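Local coordinates for UDP-galactopyranose mutase (Deinococcus radiodurans, PDB 3HDQ), which probably interconverts UDP-galactopyranose and UDP-galactofuranose, using a bound FAD cofactor, at residues A37-A49 / Y222-I235. Residues are numbered along the deposited sequence; the frame is centred on the assembly and turned at random.
Sequences AGFAGSVLAERLA and YTRMFQNMLSSPNI. With FAD (flavin-adenine dinucleotide), chain L.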
loop_
_atom_site.group_PDB
_atom_site.type_symbol
_atom_site.label_atom_id
_atom_site.label_comp_id
_atom_site.label_asym_id
_atom_site.label_seq_id
_atom_site.Cartn_x
_atom_site.Cartn_y
_atom_site.Cartn_z
ATOM N N ALA A 37 14.179 -3.551 1.047
ATOM C CA ALA A 37 13.267 -3.926 -0.034
ATOM C C ALA A 37 13.201 -2.878 -1.159
ATOM O O ALA A 37 12.161 -2.703 -1.805
ATOM C CB ALA A 37 11.882 -4.201 0.517
ATOM N N GLY A 38 14.303 -2.169 -1.374
ATOM C CA GLY A 38 14.417 -1.282 -2.517
ATOM C C GLY A 38 14.708 -2.094 -3.763
ATOM O O GLY A 38 14.490 -3.307 -3.778
ATOM N N PHE A 39 15.201 -1.449 -4.811
ATOM C CA PHE A 39 15.533 -2.191 -6.011
ATOM C C PHE A 39 16.541 -3.296 -5.735
ATOM O O PHE A 39 16.399 -4.398 -6.249
ATOM C CB PHE A 39 16.044 -1.264 -7.115
ATOM C CG PHE A 39 14.953 -0.651 -7.920
ATOM C CD1 PHE A 39 14.507 0.627 -7.637
ATOM C CD2 PHE A 39 14.346 -1.369 -8.942
ATOM C CE1 PHE A 39 13.485 1.194 -8.369
ATOM C CE2 PHE A 39 13.319 -0.811 -9.677
ATOM C CZ PHE A 39 12.885 0.475 -9.388
ATOM N N ALA A 40 17.552 -3.002 -4.922
ATOM C CA ALA A 40 18.620 -3.972 -4.672
ATOM C C ALA A 40 18.081 -5.255 -4.055
ATOM O O ALA A 40 18.287 -6.351 -4.586
ATOM C CB ALA A 40 19.702 -3.363 -3.782
ATOM N N GLY A 41 17.398 -5.124 -2.925
ATOM C CA GLY A 41 16.863 -6.295 -2.255
ATOM C C GLY A 41 15.797 -7.043 -3.044
ATOM O O GLY A 41 15.799 -8.276 -3.095
ATOM N N SER A 42 14.881 -6.298 -3.656
ATOM C CA SER A 42 13.715 -6.888 -4.307
ATOM C C SER A 42 14.077 -7.655 -5.569
ATOM O O SER A 42 13.473 -8.671 -5.863
ATOM C CB SER A 42 12.683 -5.811 -4.637
ATOM O OG SER A 42 12.246 -5.175 -3.459
ATOM N N VAL A 43 15.046 -7.156 -6.329
ATOM C CA VAL A 43 15.469 -7.853 -7.534
ATOM C C VAL A 43 16.125 -9.169 -7.140
ATOM O O VAL A 43 15.867 -10.201 -7.747
ATOM C CB VAL A 43 16.448 -7.019 -8.378
ATOM C CG1 VAL A 43 17.088 -7.895 -9.466
ATOM C CG2 VAL A 43 15.734 -5.841 -9.011
ATOM N N LEU A 44 16.969 -9.136 -6.113
ATOM C CA LEU A 44 17.601 -10.367 -5.637
ATOM C C LEU A 44 16.589 -11.312 -4.959
ATOM O O LEU A 44 16.680 -12.535 -5.083
ATOM C CB LEU A 44 18.798 -10.058 -4.741
ATOM C CG LEU A 44 20.075 -9.752 -5.535
ATOM C CD1 LEU A 44 21.039 -8.866 -4.757
ATOM C CD2 LEU A 44 20.759 -11.064 -5.968
ATOM N N ALA A 45 15.601 -10.745 -4.280
ATOM C CA ALA A 45 14.552 -11.576 -3.702
ATOM C C ALA A 45 13.784 -12.292 -4.808
ATOM O O ALA A 45 13.478 -13.478 -4.699
ATOM C CB ALA A 45 13.618 -10.749 -2.840
ATOM N N GLU A 46 13.482 -11.574 -5.883
ATOM C CA GLU A 46 12.721 -12.161 -6.988
ATOM C C GLU A 46 13.509 -13.256 -7.715
ATOM O O GLU A 46 12.984 -14.343 -7.967
ATOM C CB GLU A 46 12.265 -11.076 -7.977
ATOM C CG GLU A 46 11.357 -11.588 -9.096
ATOM C CD GLU A 46 12.134 -12.148 -10.278
ATOM O OE1 GLU A 46 13.200 -11.589 -10.623
ATOM O OE2 GLU A 46 11.679 -13.145 -10.870
ATOM N N ARG A 47 14.762 -12.952 -8.057
ATOM C CA ARG A 47 15.631 -13.907 -8.740
ATOM C C ARG A 47 15.869 -15.162 -7.901
ATOM O O ARG A 47 15.689 -16.267 -8.384
ATOM C CB ARG A 47 16.968 -13.266 -9.110
ATOM C CG ARG A 47 16.864 -12.169 -10.171
ATOM C CD ARG A 47 16.601 -12.749 -11.568
ATOM N NE ARG A 47 15.229 -13.223 -11.701
ATOM C CZ ARG A 47 14.849 -14.204 -12.511
ATOM N NH1 ARG A 47 13.573 -14.571 -12.562
ATOM N NH2 ARG A 47 15.749 -14.824 -13.260
ATOM N N LEU A 48 16.277 -14.987 -6.648
ATOM C CA LEU A 48 16.549 -16.133 -5.787
ATOM C C LEU A 48 15.269 -16.972 -5.599
ATOM O O LEU A 48 15.309 -18.205 -5.618
ATOM C CB LEU A 48 17.117 -15.689 -4.432
ATOM C CG LEU A 48 18.613 -15.459 -4.124
ATOM C CD1 LEU A 48 19.558 -16.343 -4.938
ATOM C CD2 LEU A 48 19.036 -13.995 -4.181
ATOM N N ALA A 49 14.131 -16.292 -5.452
ATOM C CA ALA A 49 12.847 -16.968 -5.243
ATOM C C ALA A 49 12.472 -17.863 -6.420
ATOM O O ALA A 49 11.953 -18.975 -6.233
ATOM C CB ALA A 49 11.748 -15.953 -4.999
ATOM N N TYR A 222 5.585 2.658 -9.054
ATOM C CA TYR A 222 6.605 1.733 -8.582
ATOM C C TYR A 222 6.072 0.683 -7.614
ATOM O O TYR A 222 6.417 -0.489 -7.704
ATOM C CB TYR A 222 7.732 2.522 -7.895
ATOM C CG TYR A 222 8.513 3.390 -8.856
ATOM C CD1 TYR A 222 8.247 4.748 -8.975
ATOM C CD2 TYR A 222 9.498 2.839 -9.663
ATOM C CE1 TYR A 222 8.958 5.531 -9.864
ATOM C CE2 TYR A 222 10.208 3.608 -10.553
ATOM C CZ TYR A 222 9.937 4.954 -10.655
ATOM O OH TYR A 222 10.653 5.717 -11.551
ATOM N N THR A 223 5.233 1.106 -6.684
ATOM C CA THR A 223 4.791 0.209 -5.625
ATOM C C THR A 223 4.075 -1.018 -6.183
ATOM O O THR A 223 4.379 -2.157 -5.793
ATOM C CB THR A 223 3.948 0.955 -4.576
ATOM O OG1 THR A 223 4.789 1.903 -3.920
ATOM C CG2 THR A 223 3.367 -0.008 -3.540
ATOM N N ARG A 224 3.147 -0.784 -7.104
ATOM C CA ARG A 224 2.508 -1.869 -7.838
ATOM C C ARG A 224 3.538 -2.808 -8.483
ATOM O O ARG A 224 3.402 -4.024 -8.407
ATOM C CB ARG A 224 1.548 -1.303 -8.889
ATOM C CG ARG A 224 0.329 -0.632 -8.265
ATOM C CD ARG A 224 -0.692 -1.669 -7.842
ATOM N NE ARG A 224 -1.104 -2.441 -9.012
ATOM C CZ ARG A 224 -2.027 -2.036 -9.883
ATOM N NH1 ARG A 224 -2.649 -0.871 -9.707
ATOM N NH2 ARG A 224 -2.331 -2.796 -10.929
ATOM N N MET A 225 4.570 -2.237 -9.103
ATOM C CA MET A 225 5.625 -3.020 -9.743
ATOM C C MET A 225 6.368 -3.867 -8.701
ATOM O O MET A 225 6.539 -5.079 -8.869
ATOM C CB MET A 225 6.611 -2.095 -10.480
ATOM C CG MET A 225 7.794 -2.814 -11.130
ATOM S SD MET A 225 9.100 -1.683 -11.638
ATOM C CE MET A 225 9.860 -1.352 -10.053
ATOM N N PHE A 226 6.801 -3.219 -7.623
ATOM C CA PHE A 226 7.438 -3.919 -6.520
ATOM C C PHE A 226 6.575 -5.049 -5.954
ATOM O O PHE A 226 7.084 -6.132 -5.693
ATOM C CB PHE A 226 7.866 -2.939 -5.423
ATOM C CG PHE A 226 9.188 -2.276 -5.706
ATOM C CD1 PHE A 226 9.242 -0.993 -6.212
ATOM C CD2 PHE A 226 10.376 -2.956 -5.502
ATOM C CE1 PHE A 226 10.463 -0.389 -6.492
ATOM C CE2 PHE A 226 11.601 -2.356 -5.772
ATOM C CZ PHE A 226 11.644 -1.071 -6.270
ATOM N N GLN A 227 5.279 -4.804 -5.778
ATOM C CA GLN A 227 4.392 -5.843 -5.258
ATOM C C GLN A 227 4.431 -7.098 -6.125
ATOM O O GLN A 227 4.517 -8.205 -5.598
ATOM C CB GLN A 227 2.954 -5.321 -5.071
ATOM C CG GLN A 227 2.812 -4.445 -3.821
ATOM C CD GLN A 227 1.507 -3.643 -3.745
ATOM O OE1 GLN A 227 0.674 -3.679 -4.652
ATOM N NE2 GLN A 227 1.336 -2.905 -2.643
ATOM N N ASN A 228 4.386 -6.922 -7.446
ATOM C CA ASN A 228 4.546 -8.043 -8.376
ATOM C C ASN A 228 5.904 -8.758 -8.220
ATOM O O ASN A 228 5.983 -9.989 -8.292
ATOM C CB ASN A 228 4.356 -7.587 -9.836
ATOM C CG ASN A 228 2.925 -7.119 -10.138
ATOM O OD1 ASN A 228 1.950 -7.563 -9.513
ATOM N ND2 ASN A 228 2.801 -6.217 -11.108
ATOM N N MET A 229 6.967 -7.985 -7.998
ATOM C CA MET A 229 8.313 -8.544 -7.832
ATOM C C MET A 229 8.447 -9.436 -6.590
ATOM O O MET A 229 9.201 -10.409 -6.581
ATOM C CB MET A 229 9.341 -7.416 -7.757
ATOM C CG MET A 229 10.319 -7.355 -8.913
ATOM S SD MET A 229 11.385 -5.887 -8.825
ATOM C CE MET A 229 10.230 -4.704 -9.446
ATOM N N LEU A 230 7.709 -9.097 -5.542
ATOM C CA LEU A 230 7.819 -9.810 -4.273
ATOM C C LEU A 230 6.654 -10.780 -4.056
ATOM O O LEU A 230 6.426 -11.235 -2.938
ATOM C CB LEU A 230 7.891 -8.806 -3.116
ATOM C CG LEU A 230 8.973 -7.722 -3.202
ATOM C CD1 LEU A 230 8.916 -6.804 -1.988
ATOM C CD2 LEU A 230 10.332 -8.358 -3.314
ATOM N N SER A 231 5.929 -11.106 -5.122
ATOM C CA SER A 231 4.708 -11.903 -4.994
ATOM C C SER A 231 4.921 -13.410 -4.832
ATOM O O SER A 231 4.027 -14.107 -4.349
ATOM C CB SER A 231 3.768 -11.651 -6.182
ATOM O OG SER A 231 4.370 -12.095 -7.381
ATOM N N SER A 232 6.076 -13.912 -5.263
ATOM C CA SER A 232 6.361 -15.345 -5.189
ATOM C C SER A 232 6.051 -15.936 -3.811
ATOM O O SER A 232 6.281 -15.295 -2.786
ATOM C CB SER A 232 7.822 -15.635 -5.540
ATOM O OG SER A 232 8.195 -16.941 -5.111
ATOM N N PRO A 233 5.531 -17.168 -3.792
ATOM C CA PRO A 233 5.320 -17.943 -2.558
ATOM C C PRO A 233 6.600 -18.120 -1.726
ATOM O O PRO A 233 6.501 -18.239 -0.512
ATOM C CB PRO A 233 4.835 -19.299 -3.073
ATOM C CG PRO A 233 4.240 -19.008 -4.405
ATOM C CD PRO A 233 5.030 -17.865 -4.984
ATOM N N ASN A 234 7.764 -18.122 -2.368
ATOM C CA ASN A 234 9.051 -18.250 -1.672
ATOM C C ASN A 234 9.546 -16.962 -1.023
ATOM O O ASN A 234 10.642 -16.921 -0.467
ATOM C CB ASN A 234 10.131 -18.741 -2.641
ATOM C CG ASN A 234 9.934 -20.190 -3.046
ATOM O OD1 ASN A 234 9.246 -20.945 -2.360
ATOM N ND2 ASN A 234 10.537 -20.585 -4.161
ATOM N N ILE A 235 8.767 -15.894 -1.108
ATOM C CA ILE A 235 9.214 -14.623 -0.548
ATOM C C ILE A 235 8.354 -14.204 0.648
ATOM O O ILE A 235 7.152 -13.992 0.515
ATOM C CB ILE A 235 9.233 -13.518 -1.628
ATOM C CG1 ILE A 235 10.183 -13.911 -2.757
ATOM C CG2 ILE A 235 9.677 -12.194 -1.038
ATOM C CD1 ILE A 235 10.383 -12.817 -3.802
HETATM P PA FAD L . 17.264 1.925 -1.212
HETATM O O1A FAD L . 16.114 2.375 -1.900
HETATM O O2A FAD L . 17.778 2.973 -0.431
HETATM O O5B FAD L . 16.801 0.757 -0.309
HETATM C C5B FAD L . 17.550 0.200 0.703
HETATM C C4B FAD L . 16.597 -0.210 1.778
HETATM O O4B FAD L . 17.285 -0.793 2.825
HETATM C C3B FAD L . 15.931 1.018 2.348
HETATM O O3B FAD L . 14.559 1.036 2.136
HETATM C C2B FAD L . 16.225 0.953 3.809
HETATM O O2B FAD L . 15.092 1.269 4.522
HETATM C C1B FAD L . 16.653 -0.471 4.006
HETATM N N9A FAD L . 17.494 -0.620 5.189
HETATM C C8A FAD L . 18.627 0.020 5.499
HETATM N N7A FAD L . 19.069 -0.393 6.660
HETATM C C5A FAD L . 18.230 -1.306 7.124
HETATM C C6A FAD L . 18.187 -2.063 8.273
HETATM N N6A FAD L . 19.183 -2.077 9.090
HETATM N N1A FAD L . 17.178 -2.934 8.479
HETATM C C2A FAD L . 16.195 -3.054 7.564
HETATM N N3A FAD L . 16.239 -2.312 6.438
HETATM C C4A FAD L . 17.224 -1.445 6.218
HETATM N N1 FAD L . 17.139 7.124 -9.752
HETATM C C2 FAD L . 16.781 7.156 -11.040
HETATM O O2 FAD L . 17.088 6.281 -11.792
HETATM N N3 FAD L . 16.056 8.193 -11.470
HETATM C C4 FAD L . 15.693 9.182 -10.618
HETATM O O4 FAD L . 15.051 10.107 -10.985
HETATM C C4X FAD L . 16.079 9.135 -9.329
HETATM N N5 FAD L . 15.726 10.134 -8.495
HETATM C C5X FAD L . 16.108 10.085 -7.204
HETATM C C6 FAD L . 15.733 11.101 -6.359
HETATM C C7 FAD L . 16.111 11.062 -5.047
HETATM C C7M FAD L . 15.723 12.147 -4.130
HETATM C C8 FAD L . 16.846 10.012 -4.575
HETATM C C8M FAD L . 17.238 10.023 -3.146
HETATM C C9 FAD L . 17.214 8.989 -5.424
HETATM C C9A FAD L . 16.855 9.019 -6.748
HETATM N N10 FAD L . 17.202 8.013 -7.602
HETATM C C10 FAD L . 16.811 8.091 -8.890
HETATM C "C1'" FAD L . 18.101 6.908 -7.184
HETATM C "C2'" FAD L . 17.369 5.720 -6.604
HETATM O "O2'" FAD L . 16.729 6.180 -5.469
HETATM C "C3'" FAD L . 18.297 4.580 -6.197
HETATM O "O3'" FAD L . 18.968 3.994 -7.223
HETATM C "C4'" FAD L . 17.509 3.399 -5.763
HETATM O "O4'" FAD L . 16.326 3.931 -5.251
HETATM C "C5'" FAD L . 18.324 2.645 -4.755
HETATM O "O5'" FAD L . 17.962 1.327 -4.568
HETATM P P FAD L . 18.565 0.554 -3.366
HETATM O O1P FAD L . 17.887 -0.673 -3.218
HETATM O O2P FAD L . 19.922 0.306 -3.676
HETATM O O3P FAD L . 18.461 1.459 -2.101
#
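Phe226 drives the edge of its ring into the face of Phe39, a T-shaped stack on the first helix of a Rossmann-type FAD-binding fold. Gly38 and Gly41 fit its GxGxxG pattern, and Ala40 N donates to FAD O1P (2.9 Å). The centroids of the two rings lie 4.7 Å apart with the planes at 63°. Phe226 CZ sits over the centre of the Phe39 ring, 3.4 Å above its plane. Phe226 CG lies anti to its own carbonyl carbon, a torsion that carries the ring across to Phe39. Met225 CE adds a further apolar contact, 3.5 Å from Phe39 CE2, while FAD O4' lies near the plane of the Phe39 ring, at its edge. An alanine in place of Phe39 would probably leave Phe226 CZ and Met225 CE without their aromatic partner and open a gap beside the cofactor.

Apolar packing continues along the contact, where the axes of helix 39-49 and helix 222-229 approach to 10.0 Å, their N-to-C directions 32° apart. Past the end of helix 222-229, Leu230 CD2 packs on Ser42 CB (3.7 Å) and Ile235 CG1 lies against Ala49 CB (3.4 Å). Ile235 begins strand 235-239, an outer strand of the parallel sheet, beside strand 55-58.

One hydrogen bond joins the segments: Asn234 ND2 meets Ala49 O at 3.0 Å, on a lone pair in the carbonyl plane, with an N-H...O angle of 162°.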